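Local coordinates for protein SnoaL-like polyketide cyclase (Agrobacterium tumefaciens str. C58, PDB 3EHC) that is of unknown function but belongs to the SnoaL-like polyketide cyclase family, so it may bind or convert a small polyketide-like substrate, at residues F52-I64 / R75-M87. Residues are numbered along the deposited sequence; the frame is centred on the assembly and turned at random. Where two conformers were deposited one is given.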
loop_
_atom_site.group_PDB
_atom_site.type_symbol
_atom_site.label_atom_id
_atom_site.label_comp_id
_atom_site.label_asym_id
_atom_site.label_seq_id
_atom_site.Cartn_x
_atom_site.Cartn_y
_atom_site.Cartn_z
ATOM N N PHE B 52 -4.487 -19.307 -3.594
ATOM C CA PHE B 52 -5.633 -20.071 -3.136
ATOM C C PHE B 52 -5.229 -21.428 -2.566
ATOM O O PHE B 52 -5.869 -21.900 -1.633
ATOM C CB PHE B 52 -6.673 -20.189 -4.238
ATOM C CG PHE B 52 -7.583 -19.002 -4.315
ATOM C CD1 PHE B 52 -8.668 -18.891 -3.461
ATOM C CD2 PHE B 52 -7.346 -17.984 -5.222
ATOM C CE1 PHE B 52 -9.514 -17.783 -3.539
ATOM C CE2 PHE B 52 -8.191 -16.892 -5.303
ATOM C CZ PHE B 52 -9.270 -16.798 -4.468
ATOM N N ALA B 53 -4.176 -22.049 -3.109
ATOM C CA ALA B 53 -3.685 -23.328 -2.566
ATOM C C ALA B 53 -3.190 -23.100 -1.128
ATOM O O ALA B 53 -3.463 -23.882 -0.213
ATOM C CB ALA B 53 -2.545 -23.895 -3.437
ATOM N N ASP B 54 -2.472 -22.005 -0.947
ATOM C CA ASP B 54 -1.944 -21.607 0.362
ATOM C C ASP B 54 -2.975 -21.060 1.368
ATOM O O ASP B 54 -2.759 -21.145 2.570
ATOM C CB ASP B 54 -0.919 -20.450 0.249
ATOM C CG ASP B 54 0.401 -20.845 -0.393
ATOM O OD1 ASP B 54 0.699 -22.053 -0.475
ATOM O OD2 ASP B 54 1.157 -19.915 -0.787
ATOM N N ILE B 55 -4.038 -20.421 0.880
ATOM C CA ILE B 55 -5.107 -19.825 1.725
ATOM C C ILE B 55 -6.468 -20.187 1.100
ATOM O O ILE B 55 -7.050 -19.380 0.358
ATOM C CB ILE B 55 -4.997 -18.260 1.887
ATOM C CG1 ILE B 55 -3.578 -17.816 2.250
ATOM C CG2 ILE B 55 -6.013 -17.738 2.940
ATOM C CD1 ILE B 55 -3.379 -16.318 2.305
ATOM N N PRO B 56 -6.938 -21.428 1.326
ATOM C CA PRO B 56 -8.188 -21.906 0.739
ATOM C C PRO B 56 -9.396 -20.976 0.903
ATOM O O PRO B 56 -10.166 -20.832 -0.040
ATOM C CB PRO B 56 -8.388 -23.278 1.426
ATOM C CG PRO B 56 -6.989 -23.744 1.733
ATOM C CD PRO B 56 -6.246 -22.485 2.096
ATOM N N ASP B 57 -9.527 -20.324 2.055
ATOM C CA ASP B 57 -10.669 -19.442 2.327
ATOM C C ASP B 57 -10.415 -17.990 1.894
ATOM O O ASP B 57 -11.136 -17.092 2.315
ATOM C CB ASP B 57 -11.078 -19.513 3.812
ATOM C CG ASP B 57 -10.033 -18.924 4.743
ATOM O OD1 ASP B 57 -8.954 -18.524 4.272
ATOM O OD2 ASP B 57 -10.291 -18.830 5.958
ATOM N N LEU B 58 -9.406 -17.766 1.048
ATOM C CA LEU B 58 -9.056 -16.406 0.592
ATOM C C LEU B 58 -10.271 -15.802 -0.097
ATOM O O LEU B 58 -10.987 -16.482 -0.825
ATOM C CB LEU B 58 -7.843 -16.420 -0.358
ATOM C CG LEU B 58 -7.200 -15.086 -0.737
ATOM C CD1 LEU B 58 -6.609 -14.406 0.498
ATOM C CD2 LEU B 58 -6.154 -15.369 -1.730
ATOM N N ARG B 59 -10.486 -14.521 0.160
ATOM C CA ARG B 59 -11.568 -13.749 -0.424
ATOM C C ARG B 59 -11.110 -12.282 -0.554
ATOM O O ARG B 59 -10.526 -11.713 0.369
ATOM C CB ARG B 59 -12.809 -13.864 0.453
ATOM C CG ARG B 59 -13.954 -13.002 0.017
ATOM C CD ARG B 59 -15.243 -13.341 0.727
ATOM N NE ARG B 59 -16.325 -13.407 -0.255
ATOM C CZ ARG B 59 -16.893 -12.353 -0.835
ATOM N NH1 ARG B 59 -16.513 -11.116 -0.528
ATOM N NH2 ARG B 59 -17.852 -12.542 -1.730
ATOM N N PHE B 60 -11.408 -11.689 -1.701
ATOM C CA PHE B 60 -10.974 -10.352 -2.060
ATOM C C PHE B 60 -12.106 -9.345 -1.879
ATOM O O PHE B 60 -13.201 -9.513 -2.398
ATOM C CB PHE B 60 -10.489 -10.354 -3.502
ATOM C CG PHE B 60 -9.230 -11.126 -3.714
ATOM C CD1 PHE B 60 -9.274 -12.489 -3.951
ATOM C CD2 PHE B 60 -8.002 -10.489 -3.686
ATOM C CE1 PHE B 60 -8.095 -13.222 -4.166
ATOM C CE2 PHE B 60 -6.807 -11.211 -3.897
ATOM C CZ PHE B 60 -6.857 -12.577 -4.148
ATOM N N GLU B 61 -11.810 -8.302 -1.130
ATOM C CA GLU B 61 -12.754 -7.282 -0.789
ATOM C C GLU B 61 -11.994 -5.972 -0.637
ATOM O O GLU B 61 -11.117 -5.886 0.202
ATOM C CB GLU B 61 -13.361 -7.686 0.548
ATOM C CG GLU B 61 -14.418 -6.757 1.112
ATOM C CD GLU B 61 -15.799 -7.348 1.037
ATOM O OE1 GLU B 61 -15.932 -8.599 1.076
ATOM O OE2 GLU B 61 -16.748 -6.547 0.943
ATOM N N ALA B 62 -12.341 -4.963 -1.439
ATOM C CA ALA B 62 -11.717 -3.642 -1.388
ATOM C C ALA B 62 -12.411 -2.755 -0.349
ATOM O O ALA B 62 -13.606 -2.580 -0.406
ATOM C CB ALA B 62 -11.780 -2.993 -2.766
ATOM N N GLU B 63 -11.639 -2.236 0.605
ATOM C CA GLU B 63 -12.124 -1.237 1.561
ATOM C C GLU B 63 -12.144 0.142 0.906
ATOM O O GLU B 63 -13.138 0.860 0.988
ATOM C CB GLU B 63 -11.240 -1.208 2.824
ATOM C CG GLU B 63 -11.643 -0.143 3.874
ATOM C CD GLU B 63 -10.690 -0.048 5.045
ATOM O OE1 GLU B 63 -10.216 -1.096 5.509
ATOM O OE2 GLU B 63 -10.434 1.078 5.527
ATOM N N ILE B 64 -11.042 0.498 0.259
ATOM C CA ILE B 64 -10.872 1.823 -0.366
ATOM C C ILE B 64 -10.432 1.597 -1.791
ATOM O O ILE B 64 -9.581 0.757 -2.026
ATOM C CB ILE B 64 -9.807 2.752 0.310
ATOM C CG1 ILE B 64 -10.011 2.858 1.826
ATOM C CG2 ILE B 64 -9.846 4.144 -0.383
ATOM C CD1 ILE B 64 -8.834 3.396 2.586
ATOM N N ARG B 75 -7.079 -0.506 -1.306
ATOM C CA ARG B 75 -6.826 -1.114 -0.008
ATOM C C ARG B 75 -7.774 -2.303 0.109
ATOM O O ARG B 75 -8.973 -2.126 0.189
ATOM C CB ARG B 75 -7.049 -0.134 1.132
ATOM C CG ARG B 75 -6.917 -0.743 2.507
ATOM C CD ARG B 75 -7.170 0.383 3.525
ATOM N NE ARG B 75 -7.435 -0.099 4.866
ATOM C CZ ARG B 75 -6.478 -0.472 5.710
ATOM N NH1 ARG B 75 -5.182 -0.406 5.381
ATOM N NH2 ARG B 75 -6.816 -0.867 6.899
ATOM N N LEU B 76 -7.197 -3.502 0.105
ATOM C CA LEU B 76 -7.895 -4.761 0.229
ATOM C C LEU B 76 -7.664 -5.267 1.641
ATOM O O LEU B 76 -6.530 -5.219 2.136
ATOM C CB LEU B 76 -7.284 -5.784 -0.731
ATOM C CG LEU B 76 -7.243 -5.396 -2.208
ATOM C CD1 LEU B 76 -6.336 -6.311 -3.047
ATOM C CD2 LEU B 76 -8.659 -5.434 -2.650
ATOM N N PHE B 77 -8.730 -5.782 2.247
ATOM C CA PHE B 77 -8.725 -6.336 3.569
ATOM C C PHE B 77 -8.970 -7.856 3.481
ATOM O O PHE B 77 -9.885 -8.316 2.778
ATOM C CB PHE B 77 -9.799 -5.643 4.420
ATOM C CG PHE B 77 -10.030 -6.323 5.737
ATOM C CD1 PHE B 77 -9.015 -6.354 6.686
ATOM C CD2 PHE B 77 -11.237 -6.982 6.007
ATOM C CE1 PHE B 77 -9.183 -6.993 7.887
ATOM C CE2 PHE B 77 -11.425 -7.637 7.236
ATOM C CZ PHE B 77 -10.391 -7.647 8.172
ATOM N N PHE B 78 -8.098 -8.613 4.152
ATOM C CA PHE B 78 -8.177 -10.074 4.205
ATOM C C PHE B 78 -8.383 -10.549 5.615
ATOM O O PHE B 78 -7.789 -10.025 6.554
ATOM C CB PHE B 78 -6.903 -10.707 3.657
ATOM C CG PHE B 78 -6.670 -10.429 2.214
ATOM C CD1 PHE B 78 -7.259 -11.222 1.240
ATOM C CD2 PHE B 78 -5.832 -9.360 1.818
ATOM C CE1 PHE B 78 -7.040 -10.955 -0.113
ATOM C CE2 PHE B 78 -5.582 -9.096 0.495
ATOM C CZ PHE B 78 -6.178 -9.881 -0.481
ATOM N N ASP B 79 -9.255 -11.541 5.736
ATOM C CA ASP B 79 -9.545 -12.238 6.966
ATOM C C ASP B 79 -9.635 -13.722 6.574
ATOM O O ASP B 79 -10.633 -14.173 6.043
ATOM C CB ASP B 79 -10.866 -11.690 7.526
ATOM C CG ASP B 79 -11.209 -12.210 8.915
ATOM O OD1 ASP B 79 -10.471 -13.043 9.471
ATOM O OD2 ASP B 79 -12.238 -11.748 9.463
ATOM N N CYS B 80 -8.545 -14.448 6.771
ATOM C CA CYS B 80 -8.360 -15.735 6.129
ATOM C C CYS B 80 -7.444 -16.656 6.949
ATOM O O CYS B 80 -6.967 -16.261 8.020
ATOM C CB CYS B 80 -7.840 -15.501 4.716
ATOM S SG CYS B 80 -6.300 -14.652 4.677
ATOM N N THR B 81 -7.218 -17.873 6.439
ATOM C CA THR B 81 -6.614 -18.953 7.201
ATOM C C THR B 81 -5.556 -19.668 6.336
ATOM O O THR B 81 -5.825 -20.688 5.716
ATOM C CB THR B 81 -7.749 -19.915 7.738
ATOM O OG1 THR B 81 -8.909 -19.166 8.162
ATOM C CG2 THR B 81 -7.293 -20.765 8.891
ATOM N N PRO B 82 -4.336 -19.107 6.293
ATOM C CA PRO B 82 -3.216 -19.744 5.591
ATOM C C PRO B 82 -2.957 -21.094 6.207
ATOM O O PRO B 82 -2.887 -21.180 7.424
ATOM C CB PRO B 82 -2.063 -18.783 5.843
ATOM C CG PRO B 82 -2.689 -17.491 6.149
ATOM C CD PRO B 82 -3.940 -17.828 6.898
ATOM N N LYS B 83 -2.835 -22.127 5.376
ATOM C CA LYS B 83 -2.606 -23.498 5.824
ATOM C C LYS B 83 -1.310 -23.696 6.588
ATOM O O LYS B 83 -1.249 -24.508 7.517
ATOM C CB LYS B 83 -2.564 -24.423 4.627
ATOM C CG LYS B 83 -3.891 -24.812 4.145
ATOM C CD LYS B 83 -3.788 -25.950 3.135
ATOM C CE LYS B 83 -4.877 -27.026 3.394
ATOM N NZ LYS B 83 -5.199 -27.832 2.170
ATOM N N SER B 84 -0.285 -22.970 6.165
ATOM C CA SER B 84 1.067 -23.301 6.505
ATOM C C SER B 84 1.921 -22.021 6.610
ATOM O O SER B 84 1.592 -21.126 7.395
ATOM C CB SER B 84 1.542 -24.299 5.455
ATOM O OG SER B 84 2.687 -24.939 5.910
ATOM N N ILE B 85 3.016 -21.947 5.856
ATOM C CA ILE B 85 3.901 -20.791 5.855
ATOM C C ILE B 85 3.291 -19.749 4.966
ATOM O O ILE B 85 2.780 -20.096 3.917
ATOM C CB ILE B 85 5.273 -21.167 5.301
ATOM C CG1 ILE B 85 5.895 -22.259 6.192
ATOM C CG2 ILE B 85 6.142 -19.929 5.215
ATOM C CD1 ILE B 85 6.837 -23.208 5.436
ATOM N N PHE B 86 3.315 -18.489 5.392
ATOM C CA PHE B 86 2.820 -17.378 4.581
ATOM C C PHE B 86 3.651 -16.138 4.914
ATOM O O PHE B 86 3.702 -15.731 6.065
ATOM C CB PHE B 86 1.294 -17.133 4.803
ATOM C CG PHE B 86 0.735 -15.991 3.978
ATOM C CD1 PHE B 86 0.752 -16.042 2.577
ATOM C CD2 PHE B 86 0.193 -14.863 4.598
ATOM C CE1 PHE B 86 0.260 -14.968 1.804
ATOM C CE2 PHE B 86 -0.282 -13.785 3.847
ATOM C CZ PHE B 86 -0.271 -13.848 2.446
HETATM N N MSE B 87 4.304 -15.569 3.898
HETATM C CA MSE B 87 5.277 -14.486 4.060
HETATM C C MSE B 87 6.385 -14.882 5.020
HETATM O O MSE B 87 6.811 -14.083 5.846
HETATM C CB MSE B 87 4.593 -13.214 4.507
HETATM C CG MSE B 87 3.451 -12.781 3.583
HETATM SE SE MSE B 87 2.866 -10.954 4.025
HETATM C CE MSE B 87 4.286 -10.014 3.003
HETATM O O HOH W 1 -0.029 -21.349 3.903
HETATM O O HOH W 2 -11.621 -14.883 3.499
HETATM O O HOH W 3 -9.922 -12.917 3.011
HETATM O O HOH W 4 -9.196 -8.558 0.107
HETATM O O HOH W 5 -9.652 -1.612 8.305
#
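The carboxylate of Asp-57 reaches across to Thr-81 and takes two hydrogen bonds there: OD1 accepts the backbone N at 2.9 Å through its syn lone pair, while OD2 receives OG1 at 2.6 Å. With CG between the backbone N and the carbonyl carbon (chi1 68°), the carboxylate of Asp-57 is carried toward Thr-81, where the two bonds fix its rotation. Asp-57 belongs to a type I turn, Ile-55 to Leu-58, that follows helix 40-54; the last helical carbonyl, Asp-54 O, accepts Lys-83 N at 3.0 Å.

The apolar contacts centre on Ile-55 and Phe-78. Ile-55 spreads three ways: CG2 presses on Cys-80 CB at a tight 3.4 Å, CG1 lies alongside Pro-82, and CD1 sits over one face of the Phe-86 ring in a CH-pi contact. Further on, Leu-58 CD1 meets Phe-78, whose edge is turned to a face of Phe-60 in an offset edge-to-face pair, planes 80° apart. Leu-13 and Leu-16 of helix 5-17 also touch Phe-60, joining this core to the helical side of the NTF2-like fold, a curved sheet packed against helices.

From Asp-57 to Glu-61 the two backbones are bridged by waters; one links Glu-61 N to Phe-77 O. Direct pairing resumes where Glu-61 O accepts Phe-77 N, and Ala-62 faces Leu-76 as a non-hydrogen-bonded antiparallel pair. Glu-63 and Ile-64 then both face Arg-75 in a classic beta bulge. Arg-75 O takes Glu-63 N at 2.7 Å and, weakly, Ile-64 N.

The bulge brings the side chains of Glu-63 and Arg-75 side by side. Arg-75 NE approaches Glu-63 OE1 from above the carboxylate plane at 3.0 Å in a salt bridge, with carboxylate and guanidinium nearly perpendicular; His-101 holds NH1, and Trp-115 of the second subunit packs on both residues.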